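Local coordinates for ribonucleoside triphosphate reductase (Lactobacillus leichmannii, PDB 1L1L), which probably reduces ribonucleoside triphosphates to their 2'-deoxy forms with the help of a vitamin B12 cofactor, as an allosterically regulated monomer, at residues S18-H22 / I428-Q432; R84-L88 / W434-V439; Y218-D222 / L254-R258; D303-L307 / H345-S350; Y363-A367 / V661-R666. All blocks are in the same frame, centred on the assembly; numbering follows the deposited sequence.

Interaction 1: residues S18-H22 / I428-Q432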
# COMPACT_ATOMS: atom_id res chain seq x y z
N SER A 18 14.55 -5.07 29.59
CA SER A 18 14.04 -3.77 30.02
C SER A 18 12.91 -3.17 29.18
O SER A 18 12.26 -2.20 29.60
CB SER A 18 15.19 -2.77 30.07
OG SER A 18 15.84 -2.71 28.81
N VAL A 19 12.69 -3.72 27.99
CA VAL A 19 11.64 -3.19 27.12
C VAL A 19 10.51 -4.20 26.92
O VAL A 19 10.75 -5.35 26.55
CB VAL A 19 12.19 -2.79 25.74
CG1 VAL A 19 11.05 -2.30 24.85
CG2 VAL A 19 13.24 -1.70 25.90
N LYS A 20 9.29 -3.75 27.18
CA LYS A 20 8.10 -4.57 27.02
C LYS A 20 7.36 -4.07 25.78
O LYS A 20 6.85 -2.94 25.77
CB LYS A 20 7.20 -4.42 28.25
CG LYS A 20 5.84 -5.10 28.12
CD LYS A 20 4.92 -4.76 29.29
CE LYS A 20 3.58 -5.46 29.16
NZ LYS A 20 2.65 -5.09 30.26
N PRO A 21 7.29 -4.89 24.72
CA PRO A 21 6.60 -4.49 23.49
C PRO A 21 5.18 -4.06 23.81
O PRO A 21 4.47 -4.75 24.53
CB PRO A 21 6.63 -5.77 22.64
CG PRO A 21 7.91 -6.42 23.08
CD PRO A 21 7.86 -6.24 24.58
N HIS A 22 4.78 -2.90 23.28
CA HIS A 22 3.45 -2.37 23.52
C HIS A 22 2.46 -3.01 22.54
O HIS A 22 1.96 -2.35 21.63
CB HIS A 22 3.47 -0.85 23.34
CG HIS A 22 2.20 -0.16 23.76
ND1 HIS A 22 1.04 -0.23 23.02
CD2 HIS A 22 1.93 0.63 24.82
CE1 HIS A 22 0.10 0.49 23.61
NE2 HIS A 22 0.62 1.02 24.71
N ILE A 428 2.35 6.10 21.90
CA ILE A 428 3.11 4.93 22.34
C ILE A 428 4.61 5.20 22.50
O ILE A 428 5.24 4.75 23.46
CB ILE A 428 2.89 3.75 21.38
CG1 ILE A 428 1.40 3.40 21.35
CG2 ILE A 428 3.71 2.55 21.83
CD1 ILE A 428 1.04 2.32 20.36
N ALA A 429 5.19 5.94 21.56
CA ALA A 429 6.62 6.25 21.66
C ALA A 429 6.89 7.00 22.96
O ALA A 429 7.84 6.69 23.67
CB ALA A 429 7.05 7.09 20.47
N GLU A 430 6.03 7.97 23.28
CA GLU A 430 6.16 8.76 24.49
C GLU A 430 6.02 7.91 25.75
O GLU A 430 6.79 8.06 26.70
CB GLU A 430 5.10 9.87 24.51
CG GLU A 430 5.32 10.96 23.47
CD GLU A 430 4.28 12.05 23.55
OE1 GLU A 430 4.60 13.19 23.12
OE2 GLU A 430 3.15 11.79 24.01
N GLU A 431 5.04 7.01 25.75
CA GLU A 431 4.80 6.12 26.88
C GLU A 431 5.96 5.13 27.05
O GLU A 431 6.17 4.60 28.14
CB GLU A 431 3.47 5.38 26.69
CG GLU A 431 2.26 6.31 26.62
CD GLU A 431 0.96 5.59 26.26
OE1 GLU A 431 0.95 4.85 25.25
OE2 GLU A 431 -0.04 5.77 26.99
N GLN A 432 6.72 4.90 25.98
CA GLN A 432 7.87 4.00 26.03
C GLN A 432 9.14 4.77 26.41
O GLN A 432 10.25 4.27 26.25
CB GLN A 432 8.09 3.31 24.68
CG GLN A 432 7.07 2.21 24.39
CD GLN A 432 7.32 0.97 25.22
OE1 GLN A 432 7.49 1.06 26.44
NE2 GLN A 432 7.33 -0.19 24.58
O HOH W 1 8.54 -0.83 27.94

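Interaction 2: residues R84-L88 / W434-V439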
# COMPACT_ATOMS: atom_id res chain seq x y z
N ARG A 84 19.52 1.75 18.84
CA ARG A 84 18.42 2.64 19.23
C ARG A 84 17.19 2.24 18.40
O ARG A 84 16.07 2.13 18.91
CB ARG A 84 18.76 4.09 18.92
CG ARG A 84 19.65 4.81 19.92
CD ARG A 84 19.89 6.24 19.44
NE ARG A 84 20.88 6.29 18.36
CZ ARG A 84 21.08 7.33 17.56
NH1 ARG A 84 20.36 8.43 17.70
NH2 ARG A 84 22.03 7.27 16.63
N LEU A 85 17.44 2.01 17.12
CA LEU A 85 16.38 1.63 16.19
C LEU A 85 15.72 0.36 16.72
O LEU A 85 14.50 0.30 16.85
CB LEU A 85 16.98 1.42 14.81
CG LEU A 85 16.09 1.56 13.57
CD1 LEU A 85 15.31 2.87 13.61
CD2 LEU A 85 16.97 1.49 12.33
N TYR A 86 16.53 -0.65 17.05
CA TYR A 86 16.00 -1.89 17.56
C TYR A 86 15.13 -1.66 18.80
O TYR A 86 14.05 -2.24 18.92
CB TYR A 86 17.12 -2.88 17.90
CG TYR A 86 16.63 -4.22 18.37
CD1 TYR A 86 16.04 -4.39 19.62
CD2 TYR A 86 16.70 -5.33 17.53
CE1 TYR A 86 15.54 -5.63 20.03
CE2 TYR A 86 16.20 -6.57 17.92
CZ TYR A 86 15.62 -6.71 19.16
OH TYR A 86 15.10 -7.93 19.52
N LYS A 87 15.62 -0.84 19.73
CA LYS A 87 14.86 -0.57 20.95
C LYS A 87 13.53 0.13 20.67
O LYS A 87 12.53 -0.13 21.34
CB LYS A 87 15.70 0.28 21.91
CG LYS A 87 14.99 0.61 23.21
CD LYS A 87 15.91 1.36 24.19
CE LYS A 87 15.15 1.79 25.44
NZ LYS A 87 15.99 2.52 26.44
N LEU A 88 13.53 1.02 19.68
CA LEU A 88 12.34 1.76 19.30
C LEU A 88 11.26 0.87 18.68
O LEU A 88 10.10 0.91 19.09
CB LEU A 88 12.72 2.85 18.29
CG LEU A 88 11.56 3.66 17.70
CD1 LEU A 88 10.82 4.40 18.80
CD2 LEU A 88 12.11 4.63 16.67
N TRP A 434 10.38 7.63 25.04
CA TRP A 434 11.16 8.26 23.98
C TRP A 434 10.87 9.75 23.83
O TRP A 434 9.81 10.24 24.21
CB TRP A 434 10.88 7.57 22.63
CG TRP A 434 11.49 6.21 22.46
CD1 TRP A 434 10.95 5.01 22.85
CD2 TRP A 434 12.74 5.91 21.85
NE1 TRP A 434 11.80 3.98 22.50
CE2 TRP A 434 12.91 4.51 21.89
CE3 TRP A 434 13.75 6.69 21.27
CZ2 TRP A 434 14.03 3.87 21.36
CZ3 TRP A 434 14.87 6.06 20.75
CH2 TRP A 434 15.00 4.66 20.80
N ASP A 435 11.85 10.46 23.28
CA ASP A 435 11.68 11.88 22.99
C ASP A 435 11.26 11.84 21.52
O ASP A 435 12.01 11.35 20.68
CB ASP A 435 13.02 12.62 23.13
CG ASP A 435 13.11 13.85 22.22
OD1 ASP A 435 12.19 14.70 22.25
OD2 ASP A 435 14.11 13.96 21.49
N LEU A 436 10.06 12.34 21.22
CA LEU A 436 9.55 12.31 19.84
C LEU A 436 10.51 12.86 18.80
O LEU A 436 10.72 12.25 17.76
CB LEU A 436 8.20 13.02 19.75
CG LEU A 436 7.07 12.32 20.50
CD1 LEU A 436 5.76 13.00 20.16
CD2 LEU A 436 7.02 10.84 20.13
N GLN A 437 11.10 14.02 19.08
CA GLN A 437 12.05 14.62 18.15
C GLN A 437 13.10 13.59 17.73
O GLN A 437 13.47 13.52 16.56
CB GLN A 437 12.71 15.84 18.80
CG GLN A 437 13.75 16.55 17.94
CD GLN A 437 14.94 15.67 17.60
OE1 GLN A 437 15.62 15.16 18.49
NE2 GLN A 437 15.19 15.47 16.31
N GLU A 438 13.58 12.78 18.68
CA GLU A 438 14.59 11.77 18.35
C GLU A 438 13.98 10.58 17.58
O GLU A 438 14.65 9.94 16.78
CB GLU A 438 15.28 11.24 19.61
CG GLU A 438 16.00 9.91 19.39
CD GLU A 438 16.85 9.48 20.58
OE1 GLU A 438 16.44 9.70 21.74
OE2 GLU A 438 17.94 8.89 20.35
N VAL A 439 12.71 10.30 17.85
CA VAL A 439 12.05 9.19 17.17
C VAL A 439 11.91 9.54 15.70
O VAL A 439 12.26 8.74 14.83
CB VAL A 439 10.65 8.94 17.78
CG1 VAL A 439 9.87 7.93 16.93
CG2 VAL A 439 10.80 8.41 19.20
O HOH W 2 11.08 1.68 23.08

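Interaction 3: residues Y218-D222 / L254-R258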
# COMPACT_ATOMS: atom_id res chain seq x y z
N TYR A 218 7.21 -17.85 -28.68
CA TYR A 218 7.96 -17.51 -27.48
C TYR A 218 7.76 -18.55 -26.37
O TYR A 218 6.64 -18.84 -25.95
CB TYR A 218 7.55 -16.13 -26.96
CG TYR A 218 8.28 -15.68 -25.71
CD1 TYR A 218 7.62 -14.97 -24.70
CD2 TYR A 218 9.64 -15.95 -25.53
CE1 TYR A 218 8.28 -14.55 -23.55
CE2 TYR A 218 10.32 -15.52 -24.38
CZ TYR A 218 9.63 -14.83 -23.39
OH TYR A 218 10.28 -14.41 -22.25
N ARG A 219 8.88 -19.10 -25.89
CA ARG A 219 8.88 -20.08 -24.82
C ARG A 219 9.11 -19.29 -23.54
O ARG A 219 10.18 -18.70 -23.36
CB ARG A 219 10.02 -21.08 -25.05
CG ARG A 219 10.49 -21.82 -23.81
CD ARG A 219 9.44 -22.80 -23.31
NE ARG A 219 9.51 -24.08 -24.00
CZ ARG A 219 8.71 -25.10 -23.73
NH1 ARG A 219 7.78 -24.98 -22.79
NH2 ARG A 219 8.83 -26.25 -24.39
N LEU A 220 8.12 -19.26 -22.66
CA LEU A 220 8.25 -18.49 -21.42
C LEU A 220 9.13 -19.09 -20.34
O LEU A 220 8.93 -20.22 -19.91
CB LEU A 220 6.88 -18.22 -20.80
CG LEU A 220 6.11 -17.00 -21.31
CD1 LEU A 220 5.71 -17.23 -22.75
CD2 LEU A 220 4.89 -16.76 -20.43
N PRO A 221 10.14 -18.33 -19.91
CA PRO A 221 10.98 -18.88 -18.85
C PRO A 221 10.07 -18.89 -17.63
O PRO A 221 9.25 -17.99 -17.46
CB PRO A 221 12.13 -17.88 -18.75
CG PRO A 221 11.55 -16.60 -19.33
CD PRO A 221 10.72 -17.09 -20.46
N ASP A 222 10.18 -19.92 -16.80
CA ASP A 222 9.34 -20.01 -15.61
C ASP A 222 9.78 -18.99 -14.55
O ASP A 222 10.20 -19.37 -13.45
CB ASP A 222 9.40 -21.44 -15.07
CG ASP A 222 8.70 -21.59 -13.74
OD1 ASP A 222 7.77 -20.80 -13.44
OD2 ASP A 222 9.06 -22.53 -12.99
N LEU A 254 3.58 -21.76 -22.56
CA LEU A 254 3.70 -21.69 -21.10
C LEU A 254 3.80 -23.10 -20.50
O LEU A 254 3.29 -23.36 -19.41
CB LEU A 254 2.47 -20.99 -20.50
CG LEU A 254 1.77 -19.87 -21.27
CD1 LEU A 254 0.77 -19.19 -20.35
CD2 LEU A 254 2.77 -18.87 -21.80
N SER A 255 4.45 -24.00 -21.23
CA SER A 255 4.59 -25.38 -20.75
C SER A 255 5.54 -25.48 -19.57
O SER A 255 5.46 -26.43 -18.79
CB SER A 255 5.08 -26.28 -21.89
OG SER A 255 4.15 -26.32 -22.97
N ASP A 256 6.43 -24.50 -19.43
CA ASP A 256 7.41 -24.50 -18.34
C ASP A 256 6.95 -23.80 -17.08
O ASP A 256 7.59 -23.92 -16.03
CB ASP A 256 8.72 -23.85 -18.81
CG ASP A 256 9.46 -24.72 -19.80
OD1 ASP A 256 9.42 -25.95 -19.64
OD2 ASP A 256 10.09 -24.17 -20.73
N ILE A 257 5.85 -23.06 -17.16
CA ILE A 257 5.36 -22.36 -15.98
C ILE A 257 5.03 -23.37 -14.88
O ILE A 257 4.32 -24.35 -15.11
CB ILE A 257 4.11 -21.53 -16.30
CG1 ILE A 257 4.40 -20.58 -17.47
CG2 ILE A 257 3.68 -20.74 -15.08
CD1 ILE A 257 5.63 -19.72 -17.26
N ARG A 258 5.54 -23.11 -13.68
CA ARG A 258 5.31 -24.00 -12.54
C ARG A 258 3.84 -24.06 -12.16
O ARG A 258 3.12 -23.07 -12.21
CB ARG A 258 6.13 -23.53 -11.33
CG ARG A 258 5.57 -22.29 -10.65
CD ARG A 258 6.57 -21.70 -9.66
NE ARG A 258 7.83 -21.37 -10.32
CZ ARG A 258 8.79 -20.64 -9.77
NH1 ARG A 258 8.65 -20.16 -8.54
NH2 ARG A 258 9.91 -20.40 -10.44
O HOH W 3 6.97 -21.74 -20.51

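Interaction 4: residues D303-L307 / H345-S350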
# COMPACT_ATOMS: atom_id res chain seq x y z
N ASP A 303 -8.77 -1.18 -18.37
CA ASP A 303 -9.19 -2.59 -18.38
C ASP A 303 -7.96 -3.51 -18.46
O ASP A 303 -7.90 -4.53 -17.78
CB ASP A 303 -10.12 -2.89 -19.57
CG ASP A 303 -11.59 -2.64 -19.26
OD1 ASP A 303 -11.99 -2.75 -18.08
OD2 ASP A 303 -12.36 -2.36 -20.22
N ILE A 304 -7.00 -3.16 -19.29
CA ILE A 304 -5.80 -3.99 -19.43
C ILE A 304 -5.08 -4.02 -18.07
O ILE A 304 -4.71 -5.09 -17.60
CB ILE A 304 -4.88 -3.44 -20.54
CG1 ILE A 304 -5.51 -3.73 -21.91
CG2 ILE A 304 -3.51 -4.09 -20.46
CD1 ILE A 304 -4.77 -3.09 -23.07
N CYS A 305 -4.91 -2.86 -17.45
CA CYS A 305 -4.25 -2.80 -16.14
C CYS A 305 -5.01 -3.63 -15.12
O CYS A 305 -4.42 -4.33 -14.29
CB CYS A 305 -4.16 -1.36 -15.64
SG CYS A 305 -2.98 -0.38 -16.54
N ASN A 306 -6.34 -3.57 -15.18
CA ASN A 306 -7.18 -4.34 -14.28
C ASN A 306 -7.03 -5.83 -14.50
O ASN A 306 -7.00 -6.60 -13.54
CB ASN A 306 -8.66 -3.97 -14.44
CG ASN A 306 -8.98 -2.55 -13.99
OD1 ASN A 306 -10.14 -2.13 -14.02
ND2 ASN A 306 -7.95 -1.79 -13.55
N LEU A 307 -6.98 -6.24 -15.77
CA LEU A 307 -6.85 -7.65 -16.13
C LEU A 307 -5.52 -8.19 -15.59
O LEU A 307 -5.44 -9.34 -15.14
CB LEU A 307 -6.90 -7.83 -17.65
CG LEU A 307 -8.28 -7.62 -18.30
CD1 LEU A 307 -8.16 -7.61 -19.83
CD2 LEU A 307 -9.21 -8.73 -17.83
N HIS A 345 -16.08 -9.12 -13.20
CA HIS A 345 -15.04 -9.84 -13.92
C HIS A 345 -13.61 -9.32 -13.73
O HIS A 345 -12.67 -10.11 -13.71
CB HIS A 345 -15.35 -9.90 -15.41
CG HIS A 345 -14.41 -10.75 -16.20
ND1 HIS A 345 -13.27 -10.26 -16.79
CD2 HIS A 345 -14.43 -12.08 -16.48
CE1 HIS A 345 -12.63 -11.24 -17.41
NE2 HIS A 345 -13.31 -12.35 -17.23
N HIS A 346 -13.44 -8.02 -13.58
CA HIS A 346 -12.08 -7.50 -13.41
C HIS A 346 -11.92 -6.05 -12.98
O HIS A 346 -10.89 -5.68 -12.41
CB HIS A 346 -11.26 -7.70 -14.69
CG HIS A 346 -11.77 -6.92 -15.86
ND1 HIS A 346 -12.82 -7.34 -16.65
CD2 HIS A 346 -11.36 -5.73 -16.38
CE1 HIS A 346 -13.03 -6.45 -17.60
NE2 HIS A 346 -12.16 -5.46 -17.46
N ARG A 347 -12.92 -5.21 -13.26
CA ARG A 347 -12.79 -3.80 -12.91
C ARG A 347 -12.73 -3.54 -11.41
O ARG A 347 -12.49 -2.41 -10.97
CB ARG A 347 -13.91 -2.99 -13.57
CG ARG A 347 -13.74 -2.98 -15.08
CD ARG A 347 -14.78 -2.12 -15.79
NE ARG A 347 -14.58 -2.15 -17.23
CZ ARG A 347 -15.46 -1.69 -18.12
NH1 ARG A 347 -16.60 -1.16 -17.69
NH2 ARG A 347 -15.20 -1.76 -19.42
N TRP A 348 -12.95 -4.58 -10.63
CA TRP A 348 -12.86 -4.46 -9.19
C TRP A 348 -11.39 -4.29 -8.81
O TRP A 348 -11.08 -3.81 -7.73
CB TRP A 348 -13.40 -5.72 -8.52
CG TRP A 348 -12.74 -6.98 -9.02
CD1 TRP A 348 -13.17 -7.78 -10.05
CD2 TRP A 348 -11.51 -7.56 -8.55
NE1 TRP A 348 -12.29 -8.82 -10.24
CE2 TRP A 348 -11.26 -8.71 -9.33
CE3 TRP A 348 -10.60 -7.21 -7.54
CZ2 TRP A 348 -10.13 -9.52 -9.13
CZ3 TRP A 348 -9.48 -8.02 -7.34
CH2 TRP A 348 -9.26 -9.16 -8.13
N ALA A 349 -10.50 -4.68 -9.73
CA ALA A 349 -9.04 -4.64 -9.53
C ALA A 349 -8.41 -3.30 -9.14
O ALA A 349 -7.34 -3.26 -8.51
CB ALA A 349 -8.35 -5.18 -10.78
N SER A 350 -9.05 -2.20 -9.52
CA SER A 350 -8.53 -0.88 -9.18
C SER A 350 -9.62 0.01 -8.59
O SER A 350 -10.81 -0.27 -8.74
CB SER A 350 -7.96 -0.19 -10.42
OG SER A 350 -9.00 0.24 -11.31
O HOH W 4 -11.60 -0.11 -13.02

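Interaction 5: residues Y363-A367 / V661-R666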
# COMPACT_ATOMS: atom_id res chain seq x y z
N TYR A 363 -18.19 19.43 -9.11
CA TYR A 363 -18.34 18.37 -8.12
C TYR A 363 -19.72 17.73 -8.07
O TYR A 363 -19.92 16.70 -7.44
CB TYR A 363 -17.97 18.91 -6.74
CG TYR A 363 -16.50 19.19 -6.59
CD1 TYR A 363 -15.58 18.14 -6.50
CD2 TYR A 363 -16.01 20.50 -6.59
CE1 TYR A 363 -14.22 18.39 -6.42
CE2 TYR A 363 -14.65 20.75 -6.51
CZ TYR A 363 -13.76 19.70 -6.43
OH TYR A 363 -12.40 19.95 -6.37
N GLN A 364 -20.68 18.34 -8.75
CA GLN A 364 -22.04 17.83 -8.76
C GLN A 364 -22.12 16.34 -9.17
O GLN A 364 -22.62 15.50 -8.42
CB GLN A 364 -22.89 18.70 -9.68
CG GLN A 364 -24.36 18.38 -9.71
CD GLN A 364 -25.16 19.46 -10.41
OE1 GLN A 364 -25.45 20.51 -9.83
NE2 GLN A 364 -25.50 19.21 -11.67
N PRO A 365 -21.61 16.00 -10.36
CA PRO A 365 -21.69 14.59 -10.75
C PRO A 365 -20.76 13.69 -9.92
O PRO A 365 -21.06 12.53 -9.66
CB PRO A 365 -21.33 14.63 -12.24
CG PRO A 365 -20.38 15.78 -12.32
CD PRO A 365 -21.03 16.82 -11.44
N ILE A 366 -19.62 14.24 -9.50
CA ILE A 366 -18.68 13.48 -8.69
C ILE A 366 -19.34 13.09 -7.37
O ILE A 366 -19.21 11.96 -6.90
CB ILE A 366 -17.41 14.32 -8.41
CG1 ILE A 366 -16.59 14.44 -9.70
CG2 ILE A 366 -16.58 13.68 -7.28
CD1 ILE A 366 -15.39 15.36 -9.59
N ALA A 367 -20.06 14.04 -6.78
CA ALA A 367 -20.75 13.81 -5.52
C ALA A 367 -21.84 12.76 -5.69
O ALA A 367 -22.08 11.96 -4.79
CB ALA A 367 -21.37 15.11 -5.02
N VAL A 661 -21.66 16.37 0.77
CA VAL A 661 -20.48 15.95 0.02
C VAL A 661 -19.98 16.95 -1.02
O VAL A 661 -18.79 17.30 -1.03
CB VAL A 661 -20.72 14.58 -0.68
CG1 VAL A 661 -19.48 14.17 -1.48
CG2 VAL A 661 -21.05 13.52 0.37
N GLU A 662 -20.86 17.41 -1.90
CA GLU A 662 -20.45 18.36 -2.94
C GLU A 662 -19.97 19.66 -2.31
O GLU A 662 -18.97 20.23 -2.74
CB GLU A 662 -21.61 18.67 -3.90
CG GLU A 662 -21.12 19.23 -5.24
CD GLU A 662 -22.08 20.23 -5.86
OE1 GLU A 662 -23.27 19.89 -6.06
OE2 GLU A 662 -21.63 21.36 -6.17
N SER A 663 -20.68 20.10 -1.27
CA SER A 663 -20.36 21.34 -0.56
C SER A 663 -18.98 21.33 0.08
O SER A 663 -18.21 22.29 -0.03
CB SER A 663 -21.39 21.60 0.55
OG SER A 663 -22.72 21.47 0.07
N LEU A 664 -18.67 20.23 0.77
CA LEU A 664 -17.38 20.12 1.43
C LEU A 664 -16.24 19.96 0.43
O LEU A 664 -15.15 20.49 0.65
CB LEU A 664 -17.40 18.97 2.44
CG LEU A 664 -18.25 19.34 3.67
CD1 LEU A 664 -18.67 18.09 4.44
CD2 LEU A 664 -17.45 20.30 4.55
N LEU A 665 -16.47 19.23 -0.65
CA LEU A 665 -15.42 19.08 -1.65
C LEU A 665 -15.07 20.47 -2.20
O LEU A 665 -13.90 20.80 -2.40
CB LEU A 665 -15.89 18.16 -2.79
CG LEU A 665 -15.96 16.67 -2.43
CD1 LEU A 665 -16.74 15.88 -3.48
CD2 LEU A 665 -14.52 16.14 -2.28
N ARG A 666 -16.10 21.28 -2.44
CA ARG A 666 -15.85 22.62 -2.95
C ARG A 666 -15.14 23.46 -1.89
O ARG A 666 -14.16 24.15 -2.18
CB ARG A 666 -17.16 23.30 -3.36
CG ARG A 666 -17.89 22.63 -4.52
CD ARG A 666 -18.83 23.61 -5.22
NE ARG A 666 -19.68 24.34 -4.28
CZ ARG A 666 -20.70 23.82 -3.62
NH1 ARG A 666 -21.02 22.54 -3.79
NH2 ARG A 666 -21.40 24.56 -2.77

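Interaction 1: residues S18-H22 / I428-Q432
The imidazole of H22 lies over the side chain of I428. The branch methyl CG2 sits above one ring face, 4.0 Å from the H22 ring centroid and displaced toward the rim. This is a CH-pi contact. On the same face, the longer arm of I428 passes by the nitrogen side, with CD1 3.7 Å from H22 ND1. With chi1 at -171° the ring swings away from the H22 backbone N and out over the isoleucine. E431 comes near obliquely, its OE1 3.9 Å from H22 NE2.

The polar half of the contact belongs to Q432. Its chain bends at chi2 and brings the amide up to the loop backbone. Q432 NE2 donates to K20 O at 3.0 Å, with an N-H...O angle of 151°. The donor stands above the carbonyl plane of K20. Q432 OE1 accepts a hydrogen bond from water 1 at 2.6 Å, and the same water accepts from K20 N at 3.1 Å. Both amide ends of Q432 therefore hold K20, one directly and one through water. V19 adds a loose contact to Q432 NE2 through CG1.

The site is at the surface. The loop 18-22 follows helix 9-18, and Q432 is the first residue to leave helix 426-431. Q432 NE2 also bonds G91 O, just past helix 72-90. V19 and P21 rest on Y90 of that helix, so three elements meet here.

Interaction 2: residues R84-L88 / W434-V439
W434 and L88 bury the largest areas in this contact, and R84 comes next. The indole of W434 lies against the turn 84-88 of helix 72-90. L88 CD1 stands over the five-membered ring, 3.8 Å from its centroid and 11° off the ring normal. This is a nearly vertical CH-pi contact. The benzo side reaches the helix backbone: W434 CZ2 is 3.3 Å from L88 N. At the ring edge, W434 CH2 comes 3.3 Å from R84 O, a carbonyl that already accepts from L88 N within the helix. Water 2 seems to accept from W434 NE1 and donates to K87 O at 2.9 Å.

A chi1 of 175° directs the L88 side chain away from its own backbone N. CD1 is wedged between the indole and V439, and CD2 lies 4.0 Å from V439 CG1. R84 reaches E438 at the edge of its guanidinium. R84 NH1 to E438 OE2 is 3.6 Å, a long salt bridge. D435 caps the start of helix 436-450 through weak bonds to Q437 N and E438 N.

The chemistry is mainly apolar. W434, in the loop leading into helix 436-450, packs on helix 72-90. L88 and V439 link the helices themselves. The indole N-H appears to be met by water 2, though the distance is unusually short. The long R84-E438 pair probably adds only a weak electrostatic pull.

Interaction 3: residues Y218-D222 / L254-R258
D222 OD1 accepts from two nitrogens of R258: backbone N at 3.2 Å, a weak bond, and side-chain NE. Of the two bonds from NE, that to D222 OD2 is the straighter, 3.2 Å at 158°, close to the guanidinium plane. The two flat groups stand nearly perpendicular, 86° apart. R258 NH2 adds weak bonds to D222 OD2 and to D222 O. The arginine thus folds back round the aspartate, helped by chi1 74°, which sets CG between its own N and carbonyl carbon.

R219 and D256 form a second ion pair of another kind. D256 OD2 lies over the guanidinium face, 3.2 Å from R219 NH1, so charge alone holds it. R219 NH1 also pairs with D253. Water 3 joins L220 O to D256 N.

Beneath lies an apolar patch. The methyls of L220 and L254 touch side by side, and the two leucines point the same way. I257 CD1 meets L220 CB.

The first segment takes in the end of strand 216-219 and the second follows strand 249-253, its parallel neighbour, in the B12-dependent reductase insertion region. The leucines face L277 of helix 275-289, while I257 meets W227 of helix 224-236.

Interaction 4: residues D303-L307 / H345-S350
D303 meets the other segment from CB outward. CB is 3.9 Å from H346 NE2, and CG is nearer still. OD1 accepts two bonds: from H346 NE2 at 2.8 Å and from R347 NE at 2.8 Å. OD2 accepts from R347 NH2 at 3.0 Å. R347 therefore grips the carboxylate side-on, one nitrogen to each oxygen, each on a syn lone pair. The two planes are only 16° apart. H346 comes from elsewhere, above the carboxylate plane by 68°, with its ring well turned from it. Three bonds thus fix the carboxylate, and the arginine probably balances its buried charge.

The far side of the H346 ring pairs with H345, ND1 to ND1 at 3.0 Å. H346 CG stands between its own backbone N and carbonyl carbon (chi1 65°), which turns the ring toward helix 298-313. L307 CD2 lies over one face of that ring, 4.0 Å from its centroid.

N306 packs CB near the edge of the H346 ring and sends its amide to the turn 347-350. N306 ND2 gives S350 OG a weak bond. Water 4 donates to N306 OD1 and is also near R347 O and S350 OG. S350 OG bonds N352 as well, and R347 NH1 bonds M336 O.

The contact is buried. It joins helix 298-313 to the region where helix 340-347 gives way, through a turn, to strand 350-356 of the mixed sheet. L307 and H345 both also touch D283 of helix 275-289.

Interaction 5: residues Y363-A367 / V661-R666
This is a buried helix-to-helix contact beside the mixed sheet that contains strands 350-356, 377-380 and 674-679. Helices 363-373 and 661-667 approach to 9.0 Å between the axes of the short segments, at 129° between their directions. Y363 is the main residue. Its ring lies against the turn 662-666, with L665 CB over one face, 4.0 Å from the ring centroid. On the same side, R666 CG comes 3.5 Å from Y363 CD2. The Y363 side chain leaves opposite its own carbonyl carbon (chi1 -70°), which places the ring against L665 and R666.

A367 allows the close approach. Its CB is 3.7 Å from E662 CB and 4.1 Å from V661 CG1. E662 bends at chi2 and lays its CG 3.5 Å from Y363 CB, while its OE1 passes Q364 CA. I366 adds a loose methyl contact to L665. Y363, I366 and L665 all touch I378 of strand 377-380.

The joint itself is held by apolar fit and a CH-pi contact. E662 and R666 pair mainly with each other, R666 NH1 to E662 OE2 at 2.7 Å, and R666 also has a long, weak pair with E503. Across the interface the glutamate offers mostly its carbon stem.

How the interactions relate
Interactions 1 and 2 adjoin, with centres about 10 Å apart. Their second segments lie on successive helices, 426-431 in interaction 1 and 436-450 in interaction 2, and the A429 carbonyl probably bonds W434 N between them. Interaction 1 is a surface contact, and interaction 2 is partly buried. Interaction 3, also partly buried, lies on the other side of the chain's centre. Interactions 4 and 5 are buried, beside strands that probably belong to the ten-stranded alpha-beta barrel, yet interaction 4 is a polar network and interaction 5 is apolar. Interactions 3 and 4 both reach helix 275-289. Ion pairs cross interactions 3 and 4, a long one crosses interaction 2, and in interaction 5 the pair stays within one helix.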